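PDB 2CZD: orotidine 5'-phosphate decarboxylase, which probably catalyses the decarboxylation of orotidine 5'-monophosphate to UMP, the last step of de novo UMP synthesis. Local coordinates for residues B[112-115]-B[116-120]; B[194-197]-B[198-201]. All blocks are in the same frame, centred on the assembly; numbering follows the deposited sequence.

Contact 1: B[112-115]-B[116-120]; sequences GALE and FINPL
The backbone N of N118 donates to the carbonyl O of A113 over 2.8 Å. The N-H points almost straight at the oxygen (166°) but comes in 25° off the carbonyl plane. The bond spans five residues, so it closes a pi-turn. A water links the two halves of the turn: it lies 2.8 Å from G112 O and takes the N-H of F116 at 2.9 Å from F116 N.

The side chain of N118 turns back over the first half. Its CG sits beside its own backbone N (chi1 -67°), which brings the amide against the A113 methyl: N118 OD1 is 3.5 Å from A113 CB. The ND2 end of N118 meets L114 CD1 at 3.5 Å, with the two side chains crossing at a slant. N118 OD1 also accepts from M108 N, which probably helps to fix the rotation of the amide. The ring of P119 packs against the same turn, its CG 3.3 Å from L114 O.

The F116 ring lies against the E115 peptide. E115 O lies over one face of the ring, 3.4 Å from F116 CG. The ring meets F124 of the second subunit edge-to-face and packs on F87 of that subunit. A serine in its place would probably leave that F124 without its aromatic mate and open a gap at the interface. E115 OE1 also reaches the second subunit, where it accepts from R90 N.

This is the loop after strand 101-105 of a TIM barrel, close to the substrate-binding S109 and built into the dimer interface.

Contact 2: B[194-197]-B[198-201]; sequences PREA and AKAI
P194 O accepts from A198 N at 2.9 Å, with an N-H...O angle of 163°. R195 O takes K199 N over 2.9 Å in the same way. E196 O receives A200 N at 3.0 Å, in a more bent bond (151°). A197 O and I201 N are 3.3 Å apart, and that bond is weak. Each spans four residues, the pattern of an alpha-helix. P194, which has no N-H to give, sits in the first turn of helix 194-205, and N193 OD1 accepts from E196 N there.

The van der Waals contacts set small aliphatic groups against backbone carbonyl oxygens. The A198 methyl CB lies 3.6 Å from P194 O. The A200 methyl is equally near E196 O, two residues further along the helix. I201 runs its CG1 branch alongside A197 O, at 3.5 Å from it. Beyond the two segments, A198 and I201 touch I188 of helix 186-189, while P194 packs on V21 of helix 11-21.

E196 and K199 lie side by side and point the same way. The carboxylate of E196 meets the aliphatic part of K199, with E196 OE2 3.8 Å from K199 CD. K199 leaves the backbone with CG anti to N (chi1 177°), runs extended and bends only at its end. Its NZ forms a salt bridge with D203, one turn further on. R195 NH1 forms a salt bridge with D23, and its NH2 makes a weak hydrogen bond to Y24 OH.

E196 OE1 and K199 NZ are 5.1 Å apart, not in contact, so their attraction is probably modest. The salt bridges of this segment go to residues outside it: K199 braces its own helix through D203, and R195 joins that helix to the loop after helix 11-21.

Going from the N terminus, contact 1 comes first, in the loop between strand 101-105 and helix 121-131. It closes a short turn within 112-120. The chain then passes through strands 135-137, 158-161 and 181-184 before it reaches contact 2 in helix 194-205, near the C terminus. Each contact is local, between neighbours in sequence. The two run in series and neither nest nor cross. They lie on opposite sides of the chain's centre and do not touch. The centres of contact 1 and contact 2 are about 34 Å apart. Contact 1 joins the barrel to the second subunit. Contact 2 belongs to the last helix, which packs on helices 11-21 and 186-189 and so ties the last helix of the chain to the first.

Contact 1: B[112-115]-B[116-120]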
ATOM      1  N   GLY B 112       3.781  11.466 -11.464  1.00 10.99           N
ATOM      2  CA  GLY B 112       4.733  11.306 -10.380  1.00 11.63           C
ATOM      3  C   GLY B 112       5.698  10.147 -10.568  1.00  9.31           C
ATOM      4  O   GLY B 112       6.781  10.120  -9.937  1.00 10.79           O
ATOM      5  N   ALA B 113       5.323   9.196 -11.423  1.00 11.82           N
ATOM      6  CA  ALA B 113       6.182   8.028 -11.655  1.00 10.94           C
ATOM      7  C   ALA B 113       7.536   8.427 -12.238  1.00 12.90           C
ATOM      8  O   ALA B 113       8.534   7.720 -12.032  1.00 12.77           O
ATOM      9  CB  ALA B 113       5.499   7.030 -12.579  1.00 13.49           C
ATOM     10  N   LEU B 114       7.592   9.551 -12.942  1.00 15.60           N
ATOM     11  CA  LEU B 114       8.856   9.991 -13.535  1.00 14.86           C
ATOM     12  C   LEU B 114       9.875  10.509 -12.518  1.00 15.69           C
ATOM     13  O   LEU B 114      11.053  10.682 -12.842  1.00 16.61           O
ATOM     14  CB  LEU B 114       8.610  11.071 -14.610  1.00 16.92           C
ATOM     15  CG  LEU B 114       7.859  10.618 -15.875  1.00 22.90           C
ATOM     16  CD1 LEU B 114       8.363   9.254 -16.334  1.00 24.63           C
ATOM     17  CD2 LEU B 114       6.378  10.530 -15.599  1.00 26.93           C
ATOM     18  N   GLU B 115       9.442  10.751 -11.283  1.00 10.70           N
ATOM     19  CA  GLU B 115      10.345  11.267 -10.281  1.00  8.44           C
ATOM     20  C   GLU B 115      11.335  10.267  -9.680  1.00 11.80           C
ATOM     21  O   GLU B 115      12.525  10.580  -9.565  1.00 12.73           O
ATOM     22  CB  GLU B 115       9.529  11.961  -9.184  1.00 11.76           C
ATOM     23  CG  GLU B 115       8.829  13.204  -9.735  1.00 13.99           C
ATOM     24  CD  GLU B 115       7.794  13.817  -8.800  1.00 18.70           C
ATOM     25  OE1 GLU B 115       7.733  13.451  -7.606  1.00 16.31           O
ATOM     26  OE2 GLU B 115       7.054  14.700  -9.279  1.00 16.80           O
ATOM     27  N   PHE B 116      10.856   9.081  -9.305  1.00 10.42           N
ATOM     28  CA  PHE B 116      11.730   8.081  -8.699  1.00  7.59           C
ATOM     29  C   PHE B 116      11.560   6.665  -9.238  1.00  9.61           C
ATOM     30  O   PHE B 116      12.535   5.949  -9.409  1.00 11.96           O
ATOM     31  CB  PHE B 116      11.518   8.027  -7.173  1.00 10.89           C
ATOM     32  CG  PHE B 116      11.734   9.339  -6.477  1.00  9.07           C
ATOM     33  CD1 PHE B 116      10.652  10.105  -6.034  1.00 10.33           C
ATOM     34  CD2 PHE B 116      13.026   9.813  -6.258  1.00 10.96           C
ATOM     35  CE1 PHE B 116      10.855  11.335  -5.373  1.00  9.11           C
ATOM     36  CE2 PHE B 116      13.241  11.041  -5.598  1.00 14.80           C
ATOM     37  CZ  PHE B 116      12.153  11.796  -5.157  1.00 12.43           C
ATOM     38  N   ILE B 117      10.321   6.252  -9.470  1.00  8.86           N
ATOM     39  CA  ILE B 117      10.053   4.904  -9.939  1.00  9.46           C
ATOM     40  C   ILE B 117      10.557   4.617 -11.354  1.00  9.62           C
ATOM     41  O   ILE B 117      11.390   3.742 -11.559  1.00 10.17           O
ATOM     42  CB  ILE B 117       8.530   4.613  -9.900  1.00 11.51           C
ATOM     43  CG1 ILE B 117       8.025   4.617  -8.452  1.00 12.22           C
ATOM     44  CG2 ILE B 117       8.235   3.286 -10.568  1.00 12.08           C
ATOM     45  CD1 ILE B 117       8.252   3.332  -7.694  1.00 20.70           C
ATOM     46  N   ASN B 118      10.059   5.364 -12.332  1.00 12.04           N
ATOM     47  CA  ASN B 118      10.459   5.079 -13.705  1.00 11.55           C
ATOM     48  C   ASN B 118      11.960   5.207 -14.019  1.00 12.59           C
ATOM     49  O   ASN B 118      12.475   4.478 -14.872  1.00 11.24           O
ATOM     50  CB  ASN B 118       9.579   5.894 -14.653  1.00 12.00           C
ATOM     51  CG  ASN B 118       8.119   5.427 -14.622  1.00 12.78           C
ATOM     52  OD1 ASN B 118       7.745   4.591 -13.807  1.00 11.93           O
ATOM     53  ND2 ASN B 118       7.301   5.976 -15.504  1.00 12.49           N
ATOM     54  N   PRO B 119      12.683   6.119 -13.343  1.00 12.82           N
ATOM     55  CA  PRO B 119      14.117   6.198 -13.641  1.00 13.72           C
ATOM     56  C   PRO B 119      14.804   4.894 -13.192  1.00 11.40           C
ATOM     57  O   PRO B 119      15.891   4.559 -13.666  1.00 13.62           O
ATOM     58  CB  PRO B 119      14.570   7.399 -12.813  1.00 14.31           C
ATOM     59  CG  PRO B 119      13.390   8.318 -12.930  1.00 15.38           C
ATOM     60  CD  PRO B 119      12.221   7.356 -12.684  1.00 11.22           C
ATOM     61  N   LEU B 120      14.167   4.163 -12.282  1.00 10.71           N
ATOM     62  CA  LEU B 120      14.720   2.908 -11.782  1.00 11.71           C
ATOM     63  C   LEU B 120      14.153   1.653 -12.459  1.00  9.98           C
ATOM     64  O   LEU B 120      14.527   0.544 -12.098  1.00 10.96           O
ATOM     65  CB  LEU B 120      14.486   2.794 -10.267  1.00 12.53           C
ATOM     66  CG  LEU B 120      15.448   3.585  -9.364  1.00 12.76           C
ATOM     67  CD1 LEU B 120      14.908   3.664  -7.942  1.00 12.58           C
ATOM     68  CD2 LEU B 120      16.811   2.902  -9.371  1.00 13.12           C
TER
HETATM   69  O   HOH W   1       8.200   8.147  -8.633  1.00 11.41           O

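Contact 2: B[194-197]-B[198-201]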
ATOM      1  N   PRO B 194     -22.057  -4.689 -20.437  1.00 13.49           N
ATOM      2  CA  PRO B 194     -20.697  -5.154 -20.122  1.00 13.48           C
ATOM      3  C   PRO B 194     -20.232  -6.417 -20.871  1.00 13.73           C
ATOM      4  O   PRO B 194     -19.095  -6.499 -21.326  1.00 11.92           O
ATOM      5  CB  PRO B 194     -20.751  -5.361 -18.614  1.00 14.76           C
ATOM      6  CG  PRO B 194     -21.722  -4.310 -18.153  1.00 13.54           C
ATOM      7  CD  PRO B 194     -22.820  -4.387 -19.212  1.00 16.13           C
ATOM      8  N   ARG B 195     -21.098  -7.419 -20.994  1.00 13.36           N
ATOM      9  CA  ARG B 195     -20.706  -8.649 -21.672  1.00 13.72           C
ATOM     10  C   ARG B 195     -20.349  -8.394 -23.126  1.00 15.15           C
ATOM     11  O   ARG B 195     -19.354  -8.919 -23.629  1.00 14.61           O
ATOM     12  CB  ARG B 195     -21.832  -9.696 -21.598  1.00 16.87           C
ATOM     13  CG  ARG B 195     -21.463 -11.028 -22.222  1.00 18.40           C
ATOM     14  CD  ARG B 195     -22.582 -12.073 -22.032  1.00 20.38           C
ATOM     15  NE  ARG B 195     -22.133 -13.438 -22.333  1.00 22.66           N
ATOM     16  CZ  ARG B 195     -21.824 -13.890 -23.546  1.00 30.12           C
ATOM     17  NH1 ARG B 195     -21.421 -15.150 -23.705  1.00 28.25           N
ATOM     18  NH2 ARG B 195     -21.924 -13.096 -24.608  1.00 30.33           N
ATOM     19  N   GLU B 196     -21.166  -7.595 -23.814  1.00 15.23           N
ATOM     20  CA  GLU B 196     -20.875  -7.300 -25.208  1.00 14.20           C
ATOM     21  C   GLU B 196     -19.617  -6.444 -25.357  1.00 14.70           C
ATOM     22  O   GLU B 196     -18.883  -6.580 -26.336  1.00 14.83           O
ATOM     23  CB  GLU B 196     -22.077  -6.627 -25.879  1.00 16.36           C
ATOM     24  CG  GLU B 196     -23.168  -7.605 -26.255  1.00 20.87           C
ATOM     25  CD  GLU B 196     -22.713  -8.590 -27.318  1.00 24.59           C
ATOM     26  OE1 GLU B 196     -22.181  -8.141 -28.358  1.00 26.01           O
ATOM     27  OE2 GLU B 196     -22.883  -9.805 -27.120  1.00 24.43           O
ATOM     28  N   ALA B 197     -19.352  -5.577 -24.380  1.00 14.31           N
ATOM     29  CA  ALA B 197     -18.158  -4.743 -24.423  1.00 13.98           C
ATOM     30  C   ALA B 197     -16.919  -5.619 -24.256  1.00 13.38           C
ATOM     31  O   ALA B 197     -15.919  -5.456 -24.952  1.00 13.29           O
ATOM     32  CB  ALA B 197     -18.220  -3.687 -23.334  1.00 11.79           C
ATOM     33  N   ALA B 198     -16.977  -6.559 -23.325  1.00 13.73           N
ATOM     34  CA  ALA B 198     -15.843  -7.453 -23.126  1.00 12.75           C
ATOM     35  C   ALA B 198     -15.647  -8.321 -24.371  1.00 12.01           C
ATOM     36  O   ALA B 198     -14.528  -8.534 -24.833  1.00 12.78           O
ATOM     37  CB  ALA B 198     -16.082  -8.332 -21.905  1.00 12.06           C
ATOM     38  N   LYS B 199     -16.753  -8.831 -24.911  1.00 12.53           N
ATOM     39  CA  LYS B 199     -16.674  -9.649 -26.119  1.00 12.73           C
ATOM     40  C   LYS B 199     -16.006  -8.902 -27.274  1.00 13.33           C
ATOM     41  O   LYS B 199     -15.204  -9.472 -28.000  1.00 12.02           O
ATOM     42  CB  LYS B 199     -18.078 -10.074 -26.559  1.00 14.21           C
ATOM     43  CG  LYS B 199     -18.100 -10.887 -27.859  1.00 18.25           C
ATOM     44  CD  LYS B 199     -19.523 -11.337 -28.192  1.00 21.19           C
ATOM     45  CE  LYS B 199     -19.542 -12.239 -29.412  1.00 25.12           C
ATOM     46  NZ  LYS B 199     -19.069 -11.518 -30.619  1.00 24.10           N
ATOM     47  N   ALA B 200     -16.337  -7.625 -27.448  1.00 12.47           N
ATOM     48  CA  ALA B 200     -15.759  -6.858 -28.549  1.00 12.28           C
ATOM     49  C   ALA B 200     -14.241  -6.773 -28.427  1.00 14.48           C
ATOM     50  O   ALA B 200     -13.524  -6.927 -29.414  1.00 15.07           O
ATOM     51  CB  ALA B 200     -16.362  -5.465 -28.597  1.00 15.05           C
ATOM     52  N   ILE B 201     -13.747  -6.537 -27.211  1.00 12.55           N
ATOM     53  CA  ILE B 201     -12.301  -6.449 -27.011  1.00 10.95           C
ATOM     54  C   ILE B 201     -11.657  -7.823 -27.218  1.00 11.92           C
ATOM     55  O   ILE B 201     -10.653  -7.955 -27.915  1.00 11.98           O
ATOM     56  CB  ILE B 201     -11.986  -5.918 -25.600  1.00 12.00           C
ATOM     57  CG1 ILE B 201     -12.577  -4.507 -25.475  1.00 12.95           C
ATOM     58  CG2 ILE B 201     -10.452  -5.914 -25.347  1.00 10.42           C
ATOM     59  CD1 ILE B 201     -12.665  -3.969 -24.029  1.00 11.82           C
TER